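Local coordinates for protein extracellular ligand-binding receptor (Desulfohalobium retbaense DSM 5692, PDB 5ERE) that probably senses small molecules outside the cell, binding the keto acid 2-oxo-4-methylpentanoate in its periplasmic-binding-protein-like part and cytosine in its Cache-type sensor part, at residues Glu117-Tyr122 and Gln205-Arg210. Sequence-based numbering, arbitrary orientation.
Sequences EQLAAY and QLVGTR. With COI (2-oxo-4-methylpentanoic acid), chain B.
The amide nitrogen NE2 of Q205, whose side chain lies against the hydroxyl end of Y122, is gripped by two backbone carbonyls. It donates to L206 O at 2.9 Å, with a fairly straight N-H...O angle of 163°, and to G226 O, just before the neighbouring strand 228-232. A bend at chi2 (74°) folds the chain back to reach the L206 carbonyl, and the two bonds fix the amide's rotation. Y122 OH then sits 3.4 Å from Q205 CD, the ring plane and amide plane standing 85° apart. Replacing Q205 by an alanine is likely to leave the L206 and G226 carbonyls without this donor and to open a gap beside the Y122 hydroxyl. Two residues on, V207 presents both methyls to the helix: CG2 meets the Y122 ring in its plane, 3.9 Å from CE2, while CG1 presses on L119 CD1 at a tight 3.5 Å. This is the alpha/beta layering of a type I periplasmic-binding-protein lobe: helix 112-123 runs nearly antiparallel to strand 205-208, the short axes 10.6 Å apart, packing on the parallel part of a mixed sheet. The other L119 methyl, CD2, reaches T209 CG2 at 4.1 Å, and W142 of helix 137-149 touches both residues. F323 and F126 meet the Y122 ring. Past T209 the chain delivers R210 to the keto acid: NH2 binds carboxylate O2 at 2.8 Å and NH1 binds keto O3 at 3.0 Å, while S72 OG and A95 N also hydrogen-bond the ligand. E115 OE2, from helix 112-123, accepts the R210 backbone N-H.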
ATOM      1  N   GLU A 117       3.963  -4.775   0.365  1.00 36.69           N
ATOM      2  CA  GLU A 117       2.730  -4.709  -0.439  1.00 41.74           C
ATOM      3  C   GLU A 117       2.812  -3.638  -1.530  1.00 45.77           C
ATOM      4  O   GLU A 117       2.323  -3.824  -2.644  1.00 37.57           O
ATOM      5  CB  GLU A 117       1.522  -4.407   0.446  1.00 47.99           C
ATOM      6  CG  GLU A 117       0.649  -5.606   0.786  1.00 63.92           C
ATOM      7  CD  GLU A 117      -0.088  -5.440   2.107  1.00 68.35           C
ATOM      8  OE1 GLU A 117      -0.720  -4.365   2.352  1.00 69.52           O
ATOM      9  OE2 GLU A 117      -0.006  -6.399   2.908  1.00 58.97           O
ATOM     10  N   GLN A 118       3.423  -2.507  -1.205  1.00 43.87           N
ATOM     11  CA  GLN A 118       3.547  -1.440  -2.187  1.00 39.14           C
ATOM     12  C   GLN A 118       4.643  -1.771  -3.220  1.00 39.29           C
ATOM     13  O   GLN A 118       4.436  -1.608  -4.423  1.00 40.97           O
ATOM     14  CB  GLN A 118       3.831  -0.115  -1.489  1.00 33.05           C
ATOM     15  CG  GLN A 118       2.646   0.303  -0.561  1.00 32.80           C
ATOM     16  CD  GLN A 118       2.760   1.717  -0.028  1.00 38.77           C
ATOM     17  OE1 GLN A 118       2.967   1.937   1.186  1.00 34.90           O
ATOM     18  NE2 GLN A 118       2.614   2.691  -0.928  1.00 39.32           N
ATOM     19  N   LEU A 119       5.811  -2.199  -2.742  1.00 39.20           N
ATOM     20  CA  LEU A 119       6.914  -2.530  -3.625  1.00 42.48           C
ATOM     21  C   LEU A 119       6.503  -3.621  -4.638  1.00 43.76           C
ATOM     22  O   LEU A 119       6.952  -3.597  -5.785  1.00 38.17           O
ATOM     23  CB  LEU A 119       8.136  -2.980  -2.801  1.00 44.43           C
ATOM     24  CG  LEU A 119       9.436  -3.350  -3.534  1.00 47.87           C
ATOM     25  CD1 LEU A 119      10.076  -2.154  -4.186  1.00 42.57           C
ATOM     26  CD2 LEU A 119      10.428  -3.983  -2.566  1.00 42.22           C
ATOM     27  N   ALA A 120       5.609  -4.516  -4.220  1.00 39.63           N
ATOM     28  CA  ALA A 120       5.108  -5.603  -5.063  1.00 50.83           C
ATOM     29  C   ALA A 120       4.416  -5.117  -6.328  1.00 54.06           C
ATOM     30  O   ALA A 120       4.313  -5.872  -7.287  1.00 55.43           O
ATOM     31  CB  ALA A 120       4.129  -6.499  -4.260  1.00 46.80           C
ATOM     32  N   ALA A 121       3.923  -3.883  -6.334  1.00 44.57           N
ATOM     33  CA  ALA A 121       3.257  -3.366  -7.532  1.00 48.20           C
ATOM     34  C   ALA A 121       4.249  -3.163  -8.653  1.00 46.46           C
ATOM     35  O   ALA A 121       3.884  -3.216  -9.819  1.00 54.99           O
ATOM     36  CB  ALA A 121       2.533  -2.039  -7.257  1.00 35.52           C
ATOM     37  N   TYR A 122       5.489  -2.863  -8.284  1.00 42.12           N
ATOM     38  CA  TYR A 122       6.563  -2.690  -9.256  1.00 48.85           C
ATOM     39  C   TYR A 122       7.155  -4.051  -9.640  1.00 49.33           C
ATOM     40  O   TYR A 122       7.335  -4.341 -10.820  1.00 51.30           O
ATOM     41  CB  TYR A 122       7.643  -1.782  -8.675  1.00 46.56           C
ATOM     42  CG  TYR A 122       8.788  -1.485  -9.607  1.00 45.96           C
ATOM     43  CD1 TYR A 122       8.591  -0.707 -10.742  1.00 56.70           C
ATOM     44  CD2 TYR A 122      10.071  -1.952  -9.345  1.00 47.05           C
ATOM     45  CE1 TYR A 122       9.628  -0.413 -11.603  1.00 55.16           C
ATOM     46  CE2 TYR A 122      11.123  -1.678 -10.214  1.00 44.51           C
ATOM     47  CZ  TYR A 122      10.890  -0.900 -11.343  1.00 55.00           C
ATOM     48  OH  TYR A 122      11.903  -0.589 -12.220  1.00 62.56           O
ATOM     49  N   GLN A 205      17.803  -4.508 -13.146  1.00 63.26           N
ATOM     50  CA  GLN A 205      17.219  -3.314 -12.509  1.00 63.71           C
ATOM     51  C   GLN A 205      17.448  -3.392 -11.005  1.00 54.64           C
ATOM     52  O   GLN A 205      17.085  -4.392 -10.383  1.00 50.13           O
ATOM     53  CB  GLN A 205      15.716  -3.201 -12.804  1.00 56.31           C
ATOM     54  CG  GLN A 205      14.977  -2.152 -11.965  1.00 52.79           C
ATOM     55  CD  GLN A 205      15.271  -0.731 -12.402  1.00 51.58           C
ATOM     56  OE1 GLN A 205      15.169  -0.411 -13.591  1.00 51.43           O
ATOM     57  NE2 GLN A 205      15.633   0.135 -11.449  1.00 56.28           N
ATOM     58  N   LEU A 206      18.078  -2.366 -10.436  1.00 54.90           N
ATOM     59  CA  LEU A 206      18.259  -2.286  -8.990  1.00 56.81           C
ATOM     60  C   LEU A 206      16.994  -1.736  -8.317  1.00 51.00           C
ATOM     61  O   LEU A 206      16.348  -0.835  -8.845  1.00 52.12           O
ATOM     62  CB  LEU A 206      19.466  -1.417  -8.659  1.00 51.81           C
ATOM     63  CG  LEU A 206      20.784  -1.884  -9.270  1.00 55.64           C
ATOM     64  CD1 LEU A 206      21.886  -0.981  -8.775  1.00 51.73           C
ATOM     65  CD2 LEU A 206      21.073  -3.346  -8.936  1.00 47.65           C
ATOM     66  N   VAL A 207      16.657  -2.302  -7.159  1.00 54.43           N
ATOM     67  CA  VAL A 207      15.433  -1.982  -6.431  1.00 48.07           C
ATOM     68  C   VAL A 207      15.770  -1.954  -4.946  1.00 51.60           C
ATOM     69  O   VAL A 207      16.492  -2.816  -4.453  1.00 45.67           O
ATOM     70  CB  VAL A 207      14.319  -3.013  -6.695  1.00 49.18           C
ATOM     71  CG1 VAL A 207      13.039  -2.662  -5.938  1.00 44.42           C
ATOM     72  CG2 VAL A 207      14.052  -3.165  -8.203  1.00 50.31           C
ATOM     73  N   GLY A 208      15.255  -0.965  -4.221  1.00 49.83           N
ATOM     74  CA  GLY A 208      15.535  -0.886  -2.801  1.00 45.14           C
ATOM     75  C   GLY A 208      14.332  -0.403  -2.034  1.00 42.60           C
ATOM     76  O   GLY A 208      13.241  -0.296  -2.593  1.00 40.49           O
ATOM     77  N   THR A 209      14.549  -0.138  -0.749  1.00 39.34           N
ATOM     78  CA  THR A 209      13.474   0.180   0.200  1.00 39.74           C
ATOM     79  C   THR A 209      13.882   1.425   1.003  1.00 35.52           C
ATOM     80  O   THR A 209      14.943   2.026   0.757  1.00 33.18           O
ATOM     81  CB  THR A 209      13.174  -1.034   1.143  1.00 37.90           C
ATOM     82  OG1 THR A 209      14.291  -1.296   1.992  1.00 42.28           O
ATOM     83  CG2 THR A 209      12.838  -2.312   0.329  1.00 47.22           C
ATOM     84  N   ARG A 210      13.068   1.783   1.993  1.00 38.03           N
ATOM     85  CA  ARG A 210      13.180   3.072   2.698  1.00 38.93           C
ATOM     86  C   ARG A 210      14.609   3.504   3.098  1.00 33.41           C
ATOM     87  O   ARG A 210      15.010   4.612   2.813  1.00 37.45           O
ATOM     88  CB  ARG A 210      12.250   3.027   3.946  1.00 30.25           C
ATOM     89  CG  ARG A 210      12.478   4.141   4.986  1.00 34.00           C
ATOM     90  CD  ARG A 210      11.628   3.839   6.292  1.00 28.98           C
ATOM     91  NE  ARG A 210      11.815   2.436   6.652  1.00 34.97           N
ATOM     92  CZ  ARG A 210      12.789   1.965   7.415  1.00 36.62           C
ATOM     93  NH1 ARG A 210      13.662   2.775   7.965  1.00 35.17           N
ATOM     94  NH2 ARG A 210      12.900   0.652   7.617  1.00 43.14           N
TER
HETATM   95  C1  COI B 601      15.197  -0.914  10.136  1.00 36.97           C
HETATM   96  O1  COI B 601      15.557  -1.835  10.916  1.00 37.44           O
HETATM   97  O2  COI B 601      14.017  -0.816   9.716  1.00 38.38           O
HETATM   98  C2  COI B 601      16.201   0.122   9.758  1.00 41.90           C
HETATM   99  O3  COI B 601      15.902   1.008   8.980  1.00 38.78           O
HETATM  100  C3  COI B 601      17.549   0.002  10.427  1.00 42.07           C
HETATM  101  C4  COI B 601      18.505   0.974   9.834  1.00 50.08           C
HETATM  102  C5  COI B 601      19.574   1.244  10.872  1.00 44.57           C
HETATM  103  C6  COI B 601      19.036   0.296   8.578  1.00 45.60           C